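Local coordinates for protein glutathione S-transferase (Sulfitobacter, PDB 4GF0) that binds glutathione and, as a member of the glutathione S-transferase family, probably transfers it to electrophilic substrates, at residues E157-A162 with T194-V199. Sequence-based numbering, arbitrary orientation.
Sequences EDFSLA and TARASV
In Phe159 the first torsion swings CG away from the backbone N and beside the carbonyl carbon, which sends the ring toward Arg196. The arginine is extended about chi2, with CG anti to the carbonyl carbon, before it bends at chi3 (77°) to bring its end over one ring face, and the quarter turn at chi4 sets the guanidinium plane against it. The evidence for a true stack is threefold. The planes lie 6° apart. The two centres are separated by 3.6 Å. Arg196 CZ sits 21° off the ring normal, over the face, which also meets the criteria for a cation-pi interaction. The overlap is nevertheless offset: Arg196 CZ approaches Phe159 CD1 at 3.4 Å. Arg196 NE lies 3.4 Å from Phe159 CE1, and Arg196 NH2 reaches back to Phe159 CG, so the cation follows the CG-CD1-CE1 rim. One atom back along the chain, Arg196 CD also touches Phe159 CE1 at 3.6 Å, adding an aliphatic contact.

No hydrogen bond joins the two segments; the guanidinium nitrogens find their polar partners outside them. Arg196 NE forms a salt bridge with Glu23 of helix 14-23 and Arg196 NH1 hydrogen-bonds to Tyr153 OH, the Tyr153 ring packing edge-to-face with Phe159. These in-chain partners should limit rotation of the stacked group, and Glu23 probably offsets its charge.

Each segment also leads into a helix. Ser160 OG accepts from Ala162 N at 3.3 Å, a capping bond ahead of helix 162-170, and Arg196 is the N-cap residue of helix 197-204. The stack thus ties the loop before one helix to the start of another, on the surface of the all-helical C-terminal domain of the glutathione S-transferase fold, with Glu23 linking it to the thioredoxin-like N-terminal domain.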
ATOM      1  N   GLU A 157     -13.582  12.258  15.023  1.00 22.82           N
ATOM      2  CA  GLU A 157     -14.994  12.434  14.684  1.00 27.04           C
ATOM      3  C   GLU A 157     -15.314  12.049  13.235  1.00 21.77           C
ATOM      4  O   GLU A 157     -16.368  11.474  12.957  1.00 23.57           O
ATOM      5  CB  GLU A 157     -15.427  13.886  14.948  1.00 29.89           C
ATOM      6  CG  GLU A 157     -16.763  14.276  14.307  1.00 34.66           C
ATOM      7  CD  GLU A 157     -17.127  15.745  14.520  1.00 43.13           C
ATOM      8  OE1 GLU A 157     -16.489  16.407  15.368  1.00 46.63           O
ATOM      9  OE2 GLU A 157     -18.053  16.238  13.835  1.00 42.68           O
ATOM     10  N   ASP A 158     -14.406  12.356  12.317  1.00 18.41           N
ATOM     11  CA  ASP A 158     -14.685  12.230  10.890  1.00 18.42           C
ATOM     12  C   ASP A 158     -14.291  10.886  10.281  1.00 17.84           C
ATOM     13  O   ASP A 158     -13.141  10.466  10.354  1.00 22.09           O
ATOM     14  CB  ASP A 158     -13.976  13.352  10.130  1.00 21.01           C
ATOM     15  CG  ASP A 158     -14.372  14.726  10.630  1.00 32.97           C
ATOM     16  OD1 ASP A 158     -15.573  14.933  10.888  1.00 32.22           O
ATOM     17  OD2 ASP A 158     -13.488  15.591  10.780  1.00 44.19           O
ATOM     18  N   PHE A 159     -15.275  10.230   9.678  1.00 16.64           N
ATOM     19  CA  PHE A 159     -15.076   9.036   8.871  1.00 14.15           C
ATOM     20  C   PHE A 159     -14.219   9.372   7.648  1.00 16.60           C
ATOM     21  O   PHE A 159     -14.303  10.480   7.096  1.00 15.65           O
ATOM     22  CB  PHE A 159     -16.460   8.572   8.413  1.00 16.86           C
ATOM     23  CG  PHE A 159     -16.468   7.278   7.656  1.00 16.75           C
ATOM     24  CD1 PHE A 159     -16.483   6.067   8.331  1.00 14.69           C
ATOM     25  CD2 PHE A 159     -16.527   7.269   6.271  1.00 16.00           C
ATOM     26  CE1 PHE A 159     -16.525   4.873   7.635  1.00 15.60           C
ATOM     27  CE2 PHE A 159     -16.559   6.074   5.568  1.00 18.14           C
ATOM     28  CZ  PHE A 159     -16.563   4.870   6.256  1.00 14.93           C
ATOM     29  N   SER A 160     -13.401   8.422   7.201  1.00 14.51           N
ATOM     30  CA  SER A 160     -12.551   8.652   6.032  1.00  9.33           C
ATOM     31  C   SER A 160     -12.234   7.334   5.355  1.00 11.25           C
ATOM     32  O   SER A 160     -12.639   6.275   5.828  1.00 11.64           O
ATOM     33  CB  SER A 160     -11.232   9.329   6.445  1.00  9.52           C
ATOM     34  OG  SER A 160     -10.396   8.426   7.158  1.00 13.28           O
ATOM     35  N   LEU A 161     -11.481   7.396   4.257  1.00 10.22           N
ATOM     36  CA  LEU A 161     -11.041   6.175   3.584  1.00  8.62           C
ATOM     37  C   LEU A 161     -10.289   5.191   4.468  1.00 10.55           C
ATOM     38  O   LEU A 161     -10.275   3.996   4.176  1.00 11.59           O
ATOM     39  CB  LEU A 161     -10.132   6.500   2.397  1.00 10.79           C
ATOM     40  CG  LEU A 161     -10.728   7.296   1.248  1.00 15.50           C
ATOM     41  CD1 LEU A 161      -9.605   7.463   0.223  1.00  9.37           C
ATOM     42  CD2 LEU A 161     -11.942   6.569   0.637  1.00 12.04           C
ATOM     43  N   ALA A 162      -9.653   5.673   5.532  1.00 12.65           N
ATOM     44  CA  ALA A 162      -8.885   4.767   6.376  1.00 11.94           C
ATOM     45  C   ALA A 162      -9.803   3.790   7.100  1.00 14.86           C
ATOM     46  O   ALA A 162      -9.396   2.683   7.437  1.00 13.25           O
ATOM     47  CB  ALA A 162      -8.022   5.532   7.375  1.00 11.80           C
ATOM     48  N   THR A 194     -19.979  -1.328  12.168  0.53 25.03           N
ATOM     49  CA  THR A 194     -21.023  -2.339  12.018  0.53 11.33           C
ATOM     50  C   THR A 194     -22.410  -1.700  11.871  0.53 16.17           C
ATOM     51  O   THR A 194     -23.287  -2.236  11.190  0.53 16.64           O
ATOM     52  CB  THR A 194     -20.993  -3.334  13.206  0.53 19.12           C
ATOM     53  OG1 THR A 194     -19.765  -4.076  13.172  0.53 21.02           O
ATOM     54  CG2 THR A 194     -22.163  -4.300  13.153  0.53 15.95           C
ATOM     55  N   ALA A 195     -22.580  -0.527  12.478  1.00 15.42           N
ATOM     56  CA  ALA A 195     -23.863   0.175  12.487  1.00 15.36           C
ATOM     57  C   ALA A 195     -24.069   1.062  11.264  1.00 16.00           C
ATOM     58  O   ALA A 195     -25.161   1.594  11.065  1.00 14.93           O
ATOM     59  CB  ALA A 195     -23.994   1.001  13.757  1.00 17.32           C
ATOM     60  N   ARG A 196     -23.031   1.230  10.445  1.00 14.51           N
ATOM     61  CA  ARG A 196     -23.122   2.118   9.282  1.00 15.13           C
ATOM     62  C   ARG A 196     -23.886   1.474   8.134  1.00 13.06           C
ATOM     63  O   ARG A 196     -23.849   0.252   7.942  1.00 13.59           O
ATOM     64  CB  ARG A 196     -21.726   2.546   8.794  1.00 15.27           C
ATOM     65  CG  ARG A 196     -21.003   3.519   9.732  1.00 18.60           C
ATOM     66  CD  ARG A 196     -19.681   4.004   9.128  1.00 16.41           C
ATOM     67  NE  ARG A 196     -19.862   5.030   8.092  1.00 15.86           N
ATOM     68  CZ  ARG A 196     -19.893   6.342   8.319  1.00 19.04           C
ATOM     69  NH1 ARG A 196     -19.772   6.814   9.554  1.00 15.63           N
ATOM     70  NH2 ARG A 196     -20.057   7.193   7.306  1.00 13.71           N
ATOM     71  N   ALA A 197     -24.582   2.305   7.365  1.00 13.56           N
ATOM     72  CA  ALA A 197     -25.359   1.805   6.234  1.00 14.21           C
ATOM     73  C   ALA A 197     -24.505   1.061   5.204  1.00 15.36           C
ATOM     74  O   ALA A 197     -24.941   0.054   4.635  1.00 15.35           O
ATOM     75  CB  ALA A 197     -26.122   2.952   5.576  1.00 13.53           C
ATOM     76  N   SER A 198     -23.293   1.549   4.966  1.00 12.79           N
ATOM     77  CA  SER A 198     -22.417   0.956   3.960  1.00 14.12           C
ATOM     78  C   SER A 198     -22.062  -0.476   4.320  1.00 18.08           C
ATOM     79  O   SER A 198     -22.027  -1.354   3.462  1.00 15.54           O
ATOM     80  CB  SER A 198     -21.147   1.778   3.836  1.00 13.50           C
ATOM     81  OG  SER A 198     -20.523   1.874   5.110  1.00 16.26           O
ATOM     82  N   VAL A 199     -21.801  -0.709   5.599  1.00 17.07           N
ATOM     83  CA  VAL A 199     -21.394  -2.031   6.058  1.00 17.16           C
ATOM     84  C   VAL A 199     -22.581  -2.988   6.062  1.00 19.10           C
ATOM     85  O   VAL A 199     -22.450  -4.156   5.693  1.00 19.71           O
ATOM     86  CB  VAL A 199     -20.755  -1.946   7.454  1.00 16.31           C
ATOM     87  CG1 VAL A 199     -20.515  -3.337   8.029  1.00 18.29           C
ATOM     88  CG2 VAL A 199     -19.438  -1.167   7.363  1.00 16.41           C
TER